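Local coordinates for ABC transporter, periplasmic substrate-binding protein (PDB 2HPG), which probably binds a solute in the periplasm of Thermotoga maritima and supplies it to a TRAP-type (tripartite ATP-independent) membrane transporter, at residues 137-142 with 227-232. Numbering follows the deposited sequence.
Sequences WVQGYR and LINFEI
Trp137 meets Glu231 over a ring face: CG of Glu231 sits 3.9 Å from the centroid of the five-membered ring of Trp137, a CH-pi contact offset toward the rim. A bend at chi2 (-57°) turns the glutamate chain so that OE2 comes beside CB of Trp137. The indole itself is held from outside the pair by Met253 O, which takes its NE1, and by the stacked ring of Phe27. In the backbone, Asn229 N donates to Trp137 O at 2.7 Å. Val138 turns to the other sheet face and meets Ile228 more loosely, CG2 to CG1 at 4.3 Å. The antiparallel partners belong to the long strands 130-146 and 218-234; in family 7 solute-binding proteins such strands typically link the two lobes. Regular pairing is interrupted by a beta bulge, in which Gln139 and Gly140 together face Leu227: Gln139 N donates to Leu227 O at 2.9 Å, and Leu227 N to Gly140 O at 3.2 Å. Extended beyond CG, Gln139 lies alongside Leu227 and carries NE2 to Asn229 OD1 (2.8 Å), on a lone pair, with the two amides nearly coplanar. A water accepts from both Gln139 NE2 and Asn229 ND2, while Tyr23 OH and Thr72 O also hold the asparagine amide. A leucine replacing Gln139 would probably deprive Asn229 OD1 of this donor and leave the bridging water less firmly held. Gly140 has a positive phi (109°) at which a CB would press on the preceding carbonyl oxygen. Arg142, salt-bridged through NH2 to Glu201, brings NH1 within 3.7 Å of Leu227 CD2.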
loop_
_atom_site.group_PDB
_atom_site.type_symbol
_atom_site.label_atom_id
_atom_site.label_comp_id
_atom_site.label_asym_id
_atom_site.label_seq_id
_atom_site.Cartn_x
_atom_site.Cartn_y
_atom_site.Cartn_z
ATOM N N TRP A 137 -2.640 -7.385 -0.475
ATOM C CA TRP A 137 -3.477 -6.436 0.250
ATOM C C TRP A 137 -3.302 -5.127 -0.466
ATOM O O TRP A 137 -2.231 -4.540 -0.435
ATOM C CB TRP A 137 -3.042 -6.346 1.719
ATOM C CG TRP A 137 -3.473 -7.556 2.486
ATOM C CD1 TRP A 137 -2.940 -8.809 2.411
ATOM C CD2 TRP A 137 -4.557 -7.635 3.418
ATOM N NE1 TRP A 137 -3.640 -9.666 3.225
ATOM C CE2 TRP A 137 -4.631 -8.963 3.863
ATOM C CE3 TRP A 137 -5.478 -6.708 3.913
ATOM C CZ2 TRP A 137 -5.591 -9.390 4.798
ATOM C CZ3 TRP A 137 -6.425 -7.131 4.836
ATOM C CH2 TRP A 137 -6.470 -8.456 5.269
ATOM N N VAL A 138 -4.352 -4.700 -1.156
ATOM C CA VAL A 138 -4.264 -3.563 -2.058
ATOM C C VAL A 138 -5.305 -2.510 -1.666
ATOM O O VAL A 138 -6.474 -2.822 -1.464
ATOM C CB VAL A 138 -4.412 -4.071 -3.527
ATOM C CG1 VAL A 138 -4.782 -2.982 -4.472
ATOM C CG2 VAL A 138 -3.091 -4.751 -3.962
ATOM N N GLN A 139 -4.854 -1.262 -1.510
ATOM C CA GLN A 139 -5.764 -0.181 -1.140
ATOM C C GLN A 139 -6.353 0.516 -2.357
ATOM O O GLN A 139 -7.301 1.290 -2.232
ATOM C CB GLN A 139 -5.049 0.824 -0.253
ATOM C CG GLN A 139 -4.986 0.405 1.196
ATOM C CD GLN A 139 -4.343 1.445 2.044
ATOM O OE1 GLN A 139 -4.804 2.580 2.077
ATOM N NE2 GLN A 139 -3.254 1.082 2.717
ATOM N N GLY A 140 -5.806 0.247 -3.542
ATOM C CA GLY A 140 -6.337 0.814 -4.765
ATOM C C GLY A 140 -5.442 1.869 -5.362
ATOM O O GLY A 140 -4.382 2.170 -4.813
ATOM N N TYR A 141 -5.886 2.424 -6.489
ATOM C CA TYR A 141 -5.149 3.452 -7.213
ATOM C C TYR A 141 -5.318 4.812 -6.591
ATOM O O TYR A 141 -6.420 5.209 -6.213
ATOM C CB TYR A 141 -5.617 3.554 -8.662
ATOM C CG TYR A 141 -5.281 2.337 -9.431
ATOM C CD1 TYR A 141 -4.042 2.204 -10.048
ATOM C CD2 TYR A 141 -6.144 1.264 -9.455
ATOM C CE1 TYR A 141 -3.722 1.067 -10.725
ATOM C CE2 TYR A 141 -5.827 0.130 -10.135
ATOM C CZ TYR A 141 -4.614 0.040 -10.767
ATOM O OH TYR A 141 -4.297 -1.112 -11.430
ATOM N N ARG A 142 -4.212 5.531 -6.566
ATOM C CA ARG A 142 -4.162 6.877 -6.062
ATOM C C ARG A 142 -4.120 7.847 -7.222
ATOM O O ARG A 142 -3.515 7.568 -8.272
ATOM C CB ARG A 142 -2.948 7.031 -5.145
ATOM C CG ARG A 142 -3.153 6.251 -3.868
ATOM C CD ARG A 142 -1.923 6.022 -3.068
ATOM N NE ARG A 142 -1.438 7.222 -2.383
ATOM C CZ ARG A 142 -1.454 7.445 -1.065
ATOM N NH1 ARG A 142 -1.950 6.570 -0.218
ATOM N NH2 ARG A 142 -0.920 8.563 -0.594
ATOM N N LEU A 227 -1.386 1.064 -4.324
ATOM C CA LEU A 227 -0.826 0.815 -2.990
ATOM C C LEU A 227 -0.929 -0.653 -2.590
ATOM O O LEU A 227 -2.022 -1.189 -2.324
ATOM C CB LEU A 227 -1.470 1.742 -1.944
ATOM C CG LEU A 227 -1.025 1.607 -0.483
ATOM C CD1 LEU A 227 0.461 1.344 -0.335
ATOM C CD2 LEU A 227 -1.439 2.894 0.265
ATOM N N ILE A 228 0.230 -1.301 -2.598
ATOM C CA ILE A 228 0.349 -2.692 -2.229
ATOM C C ILE A 228 0.890 -2.732 -0.813
ATOM O O ILE A 228 2.004 -2.274 -0.555
ATOM C CB ILE A 228 1.339 -3.426 -3.152
ATOM C CG1 ILE A 228 0.898 -3.324 -4.620
ATOM C CG2 ILE A 228 1.458 -4.895 -2.738
ATOM C CD1 ILE A 228 2.060 -3.649 -5.599
ATOM N N ASN A 229 0.112 -3.277 0.102
ATOM C CA ASN A 229 0.578 -3.412 1.474
ATOM C C ASN A 229 1.240 -4.757 1.689
ATOM O O ASN A 229 0.850 -5.772 1.081
ATOM C CB ASN A 229 -0.559 -3.206 2.463
ATOM C CG ASN A 229 -0.997 -1.754 2.557
ATOM O OD1 ASN A 229 -2.095 -1.395 2.135
ATOM N ND2 ASN A 229 -0.121 -0.907 3.093
ATOM N N PHE A 230 2.251 -4.751 2.558
ATOM C CA PHE A 230 2.951 -5.960 2.969
ATOM C C PHE A 230 2.619 -6.259 4.414
ATOM O O PHE A 230 2.651 -5.376 5.250
ATOM C CB PHE A 230 4.450 -5.766 2.814
ATOM C CG PHE A 230 4.929 -5.962 1.426
ATOM C CD1 PHE A 230 5.773 -7.011 1.122
ATOM C CD2 PHE A 230 4.504 -5.123 0.404
ATOM C CE1 PHE A 230 6.204 -7.199 -0.168
ATOM C CE2 PHE A 230 4.930 -5.320 -0.887
ATOM C CZ PHE A 230 5.791 -6.360 -1.163
ATOM N N GLU A 231 2.283 -7.510 4.696
ATOM C CA GLU A 231 1.818 -7.910 6.015
ATOM C C GLU A 231 2.929 -8.730 6.644
ATOM O O GLU A 231 3.260 -9.805 6.154
ATOM C CB GLU A 231 0.518 -8.708 5.887
ATOM C CG GLU A 231 -0.546 -8.035 5.019
ATOM C CD GLU A 231 -0.910 -6.640 5.497
ATOM O OE1 GLU A 231 -0.953 -6.475 6.722
ATOM O OE2 GLU A 231 -1.147 -5.722 4.651
ATOM N N ILE A 232 3.549 -8.183 7.690
ATOM C CA ILE A 232 4.756 -8.775 8.260
ATOM C C ILE A 232 4.561 -9.232 9.701
ATOM O O ILE A 232 3.721 -8.688 10.419
ATOM C CB ILE A 232 5.980 -7.816 8.155
ATOM C CG1 ILE A 232 5.790 -6.554 9.013
ATOM C CG2 ILE A 232 6.224 -7.433 6.697
ATOM C CD1 ILE A 232 7.022 -5.666 9.091
HETATM O O HOH W 1 -0.907 1.802 4.521
#